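DNA-3-methyladenine glycosidase II, putative (Deinococcus radiodurans, PDB 2YG9) belongs to the helix-hairpin-helix (HhH-GPD) superfamily of base excision DNA repair proteins and probably acts in the repair of DNA. Local coordinates at residues L136-L148 and R156-R169. Numbering follows the deposited sequence.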
ATOM      1  N   LEU A 136     -11.480  -6.895   7.867  1.00 20.16           N
ATOM      2  CA  LEU A 136     -10.122  -6.410   8.238  1.00 19.68           C
ATOM      3  C   LEU A 136     -10.160  -5.179   9.131  1.00 19.91           C
ATOM      4  O   LEU A 136      -9.206  -4.904   9.884  1.00 18.16           O
ATOM      5  CB  LEU A 136      -9.290  -6.092   6.993  1.00 18.98           C
ATOM      6  CG  LEU A 136      -8.984  -7.286   6.055  1.00 17.73           C
ATOM      7  CD1 LEU A 136      -8.443  -6.810   4.737  1.00 15.91           C
ATOM      8  CD2 LEU A 136      -8.039  -8.307   6.704  1.00 15.58           C
ATOM      9  N   SER A 137     -11.281  -4.459   9.058  1.00 20.39           N
ATOM     10  CA  SER A 137     -11.423  -3.145   9.689  1.00 21.59           C
ATOM     11  C   SER A 137     -11.056  -3.156  11.127  1.00 21.21           C
ATOM     12  O   SER A 137     -10.659  -2.125  11.656  1.00 22.27           O
ATOM     13  CB  SER A 137     -12.880  -2.645   9.620  1.00 21.72           C
ATOM     14  OG  SER A 137     -13.014  -1.774   8.531  1.00 25.92           O
ATOM     15  N   GLY A 138     -11.274  -4.292  11.773  1.00 20.67           N
ATOM     16  CA  GLY A 138     -11.022  -4.424  13.196  1.00 20.85           C
ATOM     17  C   GLY A 138      -9.669  -4.994  13.557  1.00 20.80           C
ATOM     18  O   GLY A 138      -9.320  -5.019  14.728  1.00 20.42           O
ATOM     19  N   GLN A 139      -8.888  -5.425  12.564  1.00 20.12           N
ATOM     20  CA  GLN A 139      -7.582  -6.051  12.826  1.00 19.20           C
ATOM     21  C   GLN A 139      -6.457  -5.023  12.926  1.00 18.16           C
ATOM     22  O   GLN A 139      -6.347  -4.163  12.062  1.00 17.80           O
ATOM     23  CB  GLN A 139      -7.252  -7.041  11.719  1.00 20.40           C
ATOM     24  CG  GLN A 139      -8.270  -8.168  11.568  1.00 24.19           C
ATOM     25  CD  GLN A 139      -7.835  -9.418  12.297  1.00 31.08           C
ATOM     26  OE1 GLN A 139      -8.265  -9.681  13.435  1.00 36.72           O
ATOM     27  NE2 GLN A 139      -6.940 -10.184  11.665  1.00 35.51           N
ATOM     28  N   PRO A 140      -5.618  -5.098  13.976  1.00 16.75           N
ATOM     29  CA  PRO A 140      -4.422  -4.248  14.020  1.00 15.96           C
ATOM     30  C   PRO A 140      -3.529  -4.455  12.815  1.00 14.23           C
ATOM     31  O   PRO A 140      -3.440  -5.579  12.304  1.00 13.71           O
ATOM     32  CB  PRO A 140      -3.681  -4.741  15.273  1.00 16.30           C
ATOM     33  CG  PRO A 140      -4.684  -5.319  16.111  1.00 17.21           C
ATOM     34  CD  PRO A 140      -5.707  -5.937  15.181  1.00 17.60           C
ATOM     35  N   ASP A 141      -2.853  -3.385  12.400  1.00 13.96           N
ATOM     36  CA  ASP A 141      -1.941  -3.374  11.237  1.00 12.76           C
ATOM     37  C   ASP A 141      -1.063  -4.624  11.198  1.00 11.77           C
ATOM     38  O   ASP A 141      -0.973  -5.334  10.191  1.00  9.86           O
ATOM     39  CB  ASP A 141      -0.991  -2.174  11.272  1.00 12.43           C
ATOM     40  CG  ASP A 141      -1.661  -0.858  11.024  1.00 13.73           C
ATOM     41  OD1 ASP A 141      -2.894  -0.765  11.001  1.00 18.28           O
ATOM     42  OD2 ASP A 141      -0.913   0.138  10.869  1.00 19.39           O
ATOM     43  N   GLU A 142      -0.391  -4.885  12.304  1.00 11.68           N
ATOM     44  CA  GLU A 142       0.573  -5.987  12.347  1.00 12.48           C
ATOM     45  C   GLU A 142      -0.008  -7.381  12.134  1.00 12.05           C
ATOM     46  O   GLU A 142       0.654  -8.276  11.596  1.00 11.48           O
ATOM     47  CB  GLU A 142       1.360  -5.910  13.656  1.00 12.81           C
ATOM     48  CG  GLU A 142       2.392  -4.756  13.616  1.00 14.24           C
ATOM     49  CD  GLU A 142       3.471  -4.986  12.574  1.00 16.20           C
ATOM     50  OE1 GLU A 142       4.068  -6.070  12.540  1.00 21.92           O
ATOM     51  OE2 GLU A 142       3.750  -4.072  11.791  1.00 19.27           O
ATOM     52  N   LEU A 143      -1.236  -7.571  12.590  1.00 12.11           N
ATOM     53  CA  LEU A 143      -1.924  -8.840  12.389  1.00 12.22           C
ATOM     54  C   LEU A 143      -2.330  -9.020  10.919  1.00 11.62           C
ATOM     55  O   LEU A 143      -2.216 -10.120  10.380  1.00 12.42           O
ATOM     56  CB  LEU A 143      -3.161  -8.967  13.275  1.00 12.55           C
ATOM     57  CG  LEU A 143      -3.036  -8.992  14.810  1.00 14.94           C
ATOM     58  CD1 LEU A 143      -4.401  -9.339  15.408  1.00 17.10           C
ATOM     59  CD2 LEU A 143      -1.969  -9.951  15.415  1.00 18.55           C
ATOM     60  N   VAL A 144      -2.815  -7.947  10.276  1.00 10.59           N
ATOM     61  CA  VAL A 144      -3.083  -7.984   8.830  1.00 10.06           C
ATOM     62  C   VAL A 144      -1.783  -8.267   8.058  1.00  9.10           C
ATOM     63  O   VAL A 144      -1.719  -9.123   7.170  1.00  9.35           O
ATOM     64  CB  VAL A 144      -3.762  -6.682   8.347  1.00 10.29           C
ATOM     65  CG1 VAL A 144      -4.036  -6.700   6.790  1.00  8.68           C
ATOM     66  CG2 VAL A 144      -5.063  -6.428   9.168  1.00  9.42           C
ATOM     67  N   ILE A 145      -0.741  -7.537   8.413  1.00  8.53           N
ATOM     68  CA  ILE A 145       0.576  -7.713   7.808  1.00  7.93           C
ATOM     69  C   ILE A 145       1.033  -9.156   7.897  1.00  7.50           C
ATOM     70  O   ILE A 145       1.387  -9.752   6.876  1.00  9.07           O
ATOM     71  CB  ILE A 145       1.640  -6.711   8.366  1.00  8.39           C
ATOM     72  CG1 ILE A 145       1.257  -5.287   7.910  1.00  7.65           C
ATOM     73  CG2 ILE A 145       3.066  -7.101   7.849  1.00  6.71           C
ATOM     74  CD1 ILE A 145       1.916  -4.120   8.694  1.00  6.85           C
ATOM     75  N   ALA A 146       1.007  -9.734   9.087  1.00  7.10           N
ATOM     76  CA  ALA A 146       1.548 -11.067   9.291  1.00  7.60           C
ATOM     77  C   ALA A 146       0.800 -12.091   8.424  1.00  8.17           C
ATOM     78  O   ALA A 146       1.413 -13.002   7.857  1.00  9.20           O
ATOM     79  CB  ALA A 146       1.467 -11.457  10.771  1.00  4.65           C
ATOM     80  N   GLU A 147      -0.519 -11.943   8.297  1.00  9.13           N
ATOM     81  CA  GLU A 147      -1.270 -12.895   7.487  1.00  9.33           C
ATOM     82  C   GLU A 147      -1.007 -12.751   6.001  1.00  9.27           C
ATOM     83  O   GLU A 147      -0.977 -13.747   5.275  1.00  9.21           O
ATOM     84  CB  GLU A 147      -2.775 -12.801   7.766  1.00 10.99           C
ATOM     85  CG  GLU A 147      -3.185 -13.297   9.140  1.00 15.13           C
ATOM     86  CD  GLU A 147      -2.585 -14.654   9.531  1.00 21.19           C
ATOM     87  OE1 GLU A 147      -2.846 -15.683   8.826  1.00 22.72           O
ATOM     88  OE2 GLU A 147      -1.845 -14.678  10.559  1.00 25.53           O
ATOM     89  N   LEU A 148      -0.882 -11.507   5.526  1.00  7.96           N
ATOM     90  CA  LEU A 148      -0.530 -11.270   4.119  1.00  7.68           C
ATOM     91  C   LEU A 148       0.867 -11.789   3.765  1.00  7.46           C
ATOM     92  O   LEU A 148       1.068 -12.426   2.714  1.00  8.58           O
ATOM     93  CB  LEU A 148      -0.643  -9.787   3.784  1.00  6.57           C
ATOM     94  CG  LEU A 148      -2.070  -9.242   3.737  1.00  8.10           C
ATOM     95  CD1 LEU A 148      -1.977  -7.739   3.629  1.00  8.38           C
ATOM     96  CD2 LEU A 148      -2.860  -9.842   2.589  1.00  5.97           C
ATOM     97  N   ARG A 156       6.514  -8.041   3.549  1.00  7.91           N
ATOM     98  CA  ARG A 156       6.093  -6.949   4.410  1.00  8.10           C
ATOM     99  C   ARG A 156       5.794  -5.658   3.600  1.00  8.06           C
ATOM    100  O   ARG A 156       4.833  -4.962   3.874  1.00  7.12           O
ATOM    101  CB  ARG A 156       7.181  -6.673   5.422  1.00  8.23           C
ATOM    102  CG  ARG A 156       6.930  -5.502   6.316  1.00  8.14           C
ATOM    103  CD  ARG A 156       7.620  -5.693   7.635  1.00 11.42           C
ATOM    104  NE  ARG A 156       6.890  -4.893   8.563  1.00 18.13           N
ATOM    105  CZ  ARG A 156       6.183  -5.317   9.589  1.00 16.29           C
ATOM    106  NH1 ARG A 156       6.174  -6.580  10.041  1.00 16.15           N
ATOM    107  NH2 ARG A 156       5.548  -4.387  10.233  1.00 20.54           N
ATOM    108  N   TRP A 157       6.646  -5.347   2.628  1.00  8.10           N
ATOM    109  CA  TRP A 157       6.491  -4.096   1.857  1.00  7.77           C
ATOM    110  C   TRP A 157       5.152  -4.048   1.108  1.00  6.33           C
ATOM    111  O   TRP A 157       4.404  -3.082   1.173  1.00  5.30           O
ATOM    112  CB  TRP A 157       7.672  -3.940   0.891  1.00  8.38           C
ATOM    113  CG  TRP A 157       7.559  -2.688   0.080  1.00  9.11           C
ATOM    114  CD1 TRP A 157       7.929  -1.428   0.469  1.00  9.50           C
ATOM    115  CD2 TRP A 157       7.002  -2.562  -1.218  1.00  9.69           C
ATOM    116  NE1 TRP A 157       7.634  -0.531  -0.508  1.00  8.90           N
ATOM    117  CE2 TRP A 157       7.076  -1.191  -1.570  1.00  8.46           C
ATOM    118  CE3 TRP A 157       6.470  -3.477  -2.147  1.00 10.34           C
ATOM    119  CZ2 TRP A 157       6.638  -0.704  -2.809  1.00  9.90           C
ATOM    120  CZ3 TRP A 157       6.021  -2.989  -3.383  1.00 10.84           C
ATOM    121  CH2 TRP A 157       6.088  -1.606  -3.692  1.00 10.29           C
ATOM    122  N   THR A 158       4.846  -5.104   0.379  1.00  6.74           N
ATOM    123  CA  THR A 158       3.570  -5.217  -0.311  1.00  7.01           C
ATOM    124  C   THR A 158       2.377  -5.141   0.669  1.00  6.79           C
ATOM    125  O   THR A 158       1.372  -4.470   0.406  1.00  6.45           O
ATOM    126  CB  THR A 158       3.494  -6.566  -1.133  1.00  7.42           C
ATOM    127  OG1 THR A 158       4.532  -6.572  -2.100  1.00 10.08           O
ATOM    128  CG2 THR A 158       2.151  -6.729  -1.803  1.00  6.97           C
ATOM    129  N   ALA A 159       2.476  -5.866   1.782  1.00  6.81           N
ATOM    130  CA  ALA A 159       1.435  -5.837   2.831  1.00  6.30           C
ATOM    131  C   ALA A 159       1.211  -4.429   3.357  1.00  6.17           C
ATOM    132  O   ALA A 159       0.078  -3.966   3.470  1.00  7.61           O
ATOM    133  CB  ALA A 159       1.805  -6.812   3.975  1.00  6.30           C
ATOM    134  N   GLU A 160       2.305  -3.712   3.587  1.00  6.38           N
ATOM    135  CA  GLU A 160       2.283  -2.340   4.107  1.00  6.58           C
ATOM    136  C   GLU A 160       1.755  -1.329   3.109  1.00  6.02           C
ATOM    137  O   GLU A 160       1.034  -0.413   3.477  1.00  6.11           O
ATOM    138  CB  GLU A 160       3.698  -1.943   4.532  1.00  6.17           C
ATOM    139  CG  GLU A 160       4.169  -2.642   5.780  1.00  7.44           C
ATOM    140  CD  GLU A 160       5.611  -2.292   6.206  1.00  7.94           C
ATOM    141  OE1 GLU A 160       6.473  -2.056   5.318  1.00 12.45           O
ATOM    142  OE2 GLU A 160       5.887  -2.278   7.444  1.00 14.86           O
ATOM    143  N   MET A 161       2.103  -1.505   1.838  1.00  7.36           N
ATOM    144  CA  MET A 161       1.578  -0.666   0.780  1.00  6.97           C
ATOM    145  C   MET A 161       0.056  -0.881   0.655  1.00  6.98           C
ATOM    146  O   MET A 161      -0.705   0.031   0.331  1.00  7.62           O
ATOM    147  CB  MET A 161       2.250  -1.024  -0.550  1.00  6.81           C
ATOM    148  CG  MET A 161       3.699  -0.559  -0.738  1.00  8.84           C
ATOM    149  SD  MET A 161       3.969   1.163  -0.322  1.00  8.59           S
ATOM    150  CE  MET A 161       4.563   1.066   1.340  1.00  8.78           C
ATOM    151  N   PHE A 162      -0.359  -2.118   0.838  1.00  7.00           N
ATOM    152  CA  PHE A 162      -1.785  -2.484   0.806  1.00  7.10           C
ATOM    153  C   PHE A 162      -2.602  -1.822   1.949  1.00  5.76           C
ATOM    154  O   PHE A 162      -3.687  -1.253   1.756  1.00  4.71           O
ATOM    155  CB  PHE A 162      -1.900  -4.016   0.817  1.00  7.45           C
ATOM    156  CG  PHE A 162      -3.319  -4.535   0.852  1.00  7.42           C
ATOM    157  CD1 PHE A 162      -4.114  -4.487  -0.274  1.00 10.56           C
ATOM    158  CD2 PHE A 162      -3.852  -5.027   2.017  1.00  8.28           C
ATOM    159  CE1 PHE A 162      -5.445  -4.944  -0.225  1.00 10.15           C
ATOM    160  CE2 PHE A 162      -5.156  -5.504   2.065  1.00  9.00           C
ATOM    161  CZ  PHE A 162      -5.930  -5.490   0.948  1.00  8.73           C
ATOM    162  N   LEU A 163      -2.067  -1.887   3.143  1.00  6.38           N
ATOM    163  CA  LEU A 163      -2.643  -1.159   4.268  1.00  6.82           C
ATOM    164  C   LEU A 163      -2.755   0.331   3.990  1.00  7.21           C
ATOM    165  O   LEU A 163      -3.829   0.933   4.227  1.00  8.27           O
ATOM    166  CB  LEU A 163      -1.786  -1.375   5.534  1.00  6.76           C
ATOM    167  CG  LEU A 163      -2.151  -2.520   6.479  1.00  5.78           C
ATOM    168  CD1 LEU A 163      -2.205  -3.834   5.770  1.00 13.17           C
ATOM    169  CD2 LEU A 163      -1.120  -2.545   7.604  1.00  7.65           C
ATOM    170  N   LEU A 164      -1.671   0.929   3.478  1.00  5.98           N
ATOM    171  CA  LEU A 164      -1.629   2.366   3.267  1.00  6.20           C
ATOM    172  C   LEU A 164      -2.543   2.805   2.127  1.00  6.30           C
ATOM    173  O   LEU A 164      -3.403   3.682   2.306  1.00  5.37           O
ATOM    174  CB  LEU A 164      -0.193   2.839   3.066  1.00  5.55           C
ATOM    175  CG  LEU A 164       0.171   4.336   3.117  1.00  5.42           C
ATOM    176  CD1 LEU A 164       1.708   4.395   3.294  1.00  4.94           C
ATOM    177  CD2 LEU A 164      -0.268   5.143   1.863  1.00  4.72           C
ATOM    178  N   PHE A 165      -2.385   2.178   0.962  1.00  6.29           N
ATOM    179  CA  PHE A 165      -3.107   2.596  -0.199  1.00  7.57           C
ATOM    180  C   PHE A 165      -4.475   1.946  -0.379  1.00  9.15           C
ATOM    181  O   PHE A 165      -5.375   2.629  -0.864  1.00 11.08           O
ATOM    182  CB  PHE A 165      -2.295   2.439  -1.470  1.00  7.95           C
ATOM    183  CG  PHE A 165      -1.146   3.373  -1.565  1.00  6.94           C
ATOM    184  CD1 PHE A 165      -1.347   4.711  -1.903  1.00  9.09           C
ATOM    185  CD2 PHE A 165       0.133   2.942  -1.305  1.00  7.87           C
ATOM    186  CE1 PHE A 165      -0.263   5.585  -2.014  1.00  9.61           C
ATOM    187  CE2 PHE A 165       1.205   3.808  -1.423  1.00  6.87           C
ATOM    188  CZ  PHE A 165       1.002   5.124  -1.751  1.00  8.62           C
ATOM    189  N   ALA A 166      -4.657   0.678  -0.034  1.00  9.15           N
ATOM    190  CA  ALA A 166      -5.987   0.036  -0.268  1.00  9.46           C
ATOM    191  C   ALA A 166      -6.909   0.264   0.921  1.00  9.82           C
ATOM    192  O   ALA A 166      -8.065   0.721   0.778  1.00 12.03           O
ATOM    193  CB  ALA A 166      -5.857  -1.475  -0.563  1.00  9.53           C
ATOM    194  N   LEU A 167      -6.394  -0.008   2.103  1.00  9.52           N
ATOM    195  CA  LEU A 167      -7.186   0.062   3.308  1.00  9.45           C
ATOM    196  C   LEU A 167      -7.182   1.486   3.881  1.00  9.37           C
ATOM    197  O   LEU A 167      -7.945   1.758   4.799  1.00  8.37           O
ATOM    198  CB  LEU A 167      -6.687  -0.953   4.345  1.00  9.90           C
ATOM    199  CG  LEU A 167      -6.605  -2.416   3.878  1.00  9.59           C
ATOM    200  CD1 LEU A 167      -6.338  -3.374   5.019  1.00  4.38           C
ATOM    201  CD2 LEU A 167      -7.841  -2.812   3.045  1.00  6.14           C
ATOM    202  N   ALA A 168      -6.359   2.378   3.309  1.00  8.71           N
ATOM    203  CA  ALA A 168      -6.221   3.785   3.806  1.00  8.91           C
ATOM    204  C   ALA A 168      -5.929   3.910   5.301  1.00  8.82           C
ATOM    205  O   ALA A 168      -6.352   4.858   5.989  1.00  8.54           O
ATOM    206  CB  ALA A 168      -7.449   4.616   3.408  1.00  8.31           C
ATOM    207  N   ARG A 169      -5.134   2.987   5.814  1.00  8.76           N
ATOM    208  CA  ARG A 169      -4.707   3.108   7.186  1.00  7.94           C
ATOM    209  C   ARG A 169      -3.744   4.271   7.341  1.00  7.48           C
ATOM    210  O   ARG A 169      -2.908   4.478   6.471  1.00  6.50           O
ATOM    211  CB  ARG A 169      -4.096   1.833   7.650  1.00  8.33           C
ATOM    212  CG  ARG A 169      -5.037   0.706   7.497  1.00  9.59           C
ATOM    213  CD  ARG A 169      -5.026  -0.125   8.649  1.00 12.45           C
ATOM    214  NE  ARG A 169      -6.071  -1.165   8.613  1.00 14.16           N
ATOM    215  CZ  ARG A 169      -6.098  -2.191   9.466  1.00 14.07           C
ATOM    216  NH1 ARG A 169      -5.111  -2.345  10.342  1.00 11.30           N
ATOM    217  NH2 ARG A 169      -7.070  -3.090   9.405  1.00 13.27           N
TER
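Arg169 reaches across to the turn that leads into helix 141-149 and grips Gln139 O end-on with two nitrogens, NH1 at 2.8 Å and NH2 at 3.0 Å. Both donors lie in the carbonyl plane, though the oxygen is tilted somewhat from the guanidinium plane. NH1 also forms a salt bridge to Asp141 OD1 (2.8 Å), a straighter bond at 159° that meets the carboxylate on its anti side; here the oxygen lies nearly in the guanidinium plane.

Packing centres on Ile145, a knob in a hole formed by Ala159, Leu163 and the side chains of the charged Arg156 and Glu160. Its CD1 touches Leu163 CD2 at 3.6 Å, while CG2, anti to the backbone N, lies over one face of the Arg156 guanidinium. The other Leu163 branch, CD1, meets Val144 CG1 at 3.6 Å. Deeper, Leu148 CD1 approaches Phe162 CD2 obliquely at 3.7 Å, and Leu65 of helix 61-71 touches both residues.

At the N-terminal end of helix 156-166, Arg156 NH2 and Glu142 OE2 are modelled too close to be taken at face value and NH1 to OE1 is weak; only the near-coplanar placing of the groups (12° apart) is read here. Arg156 NE additionally bonds Glu160 OE2 at 3.0 Å, from above that carboxylate plane, while Glu160 OE1 is held by Ser174.

Two arginines from the second segment thus bracket an apolar seam between helices whose directions differ by 133°; Arg169, buried, probably has its charge offset by Asp141 while its guanidinium pins the turn before the helix.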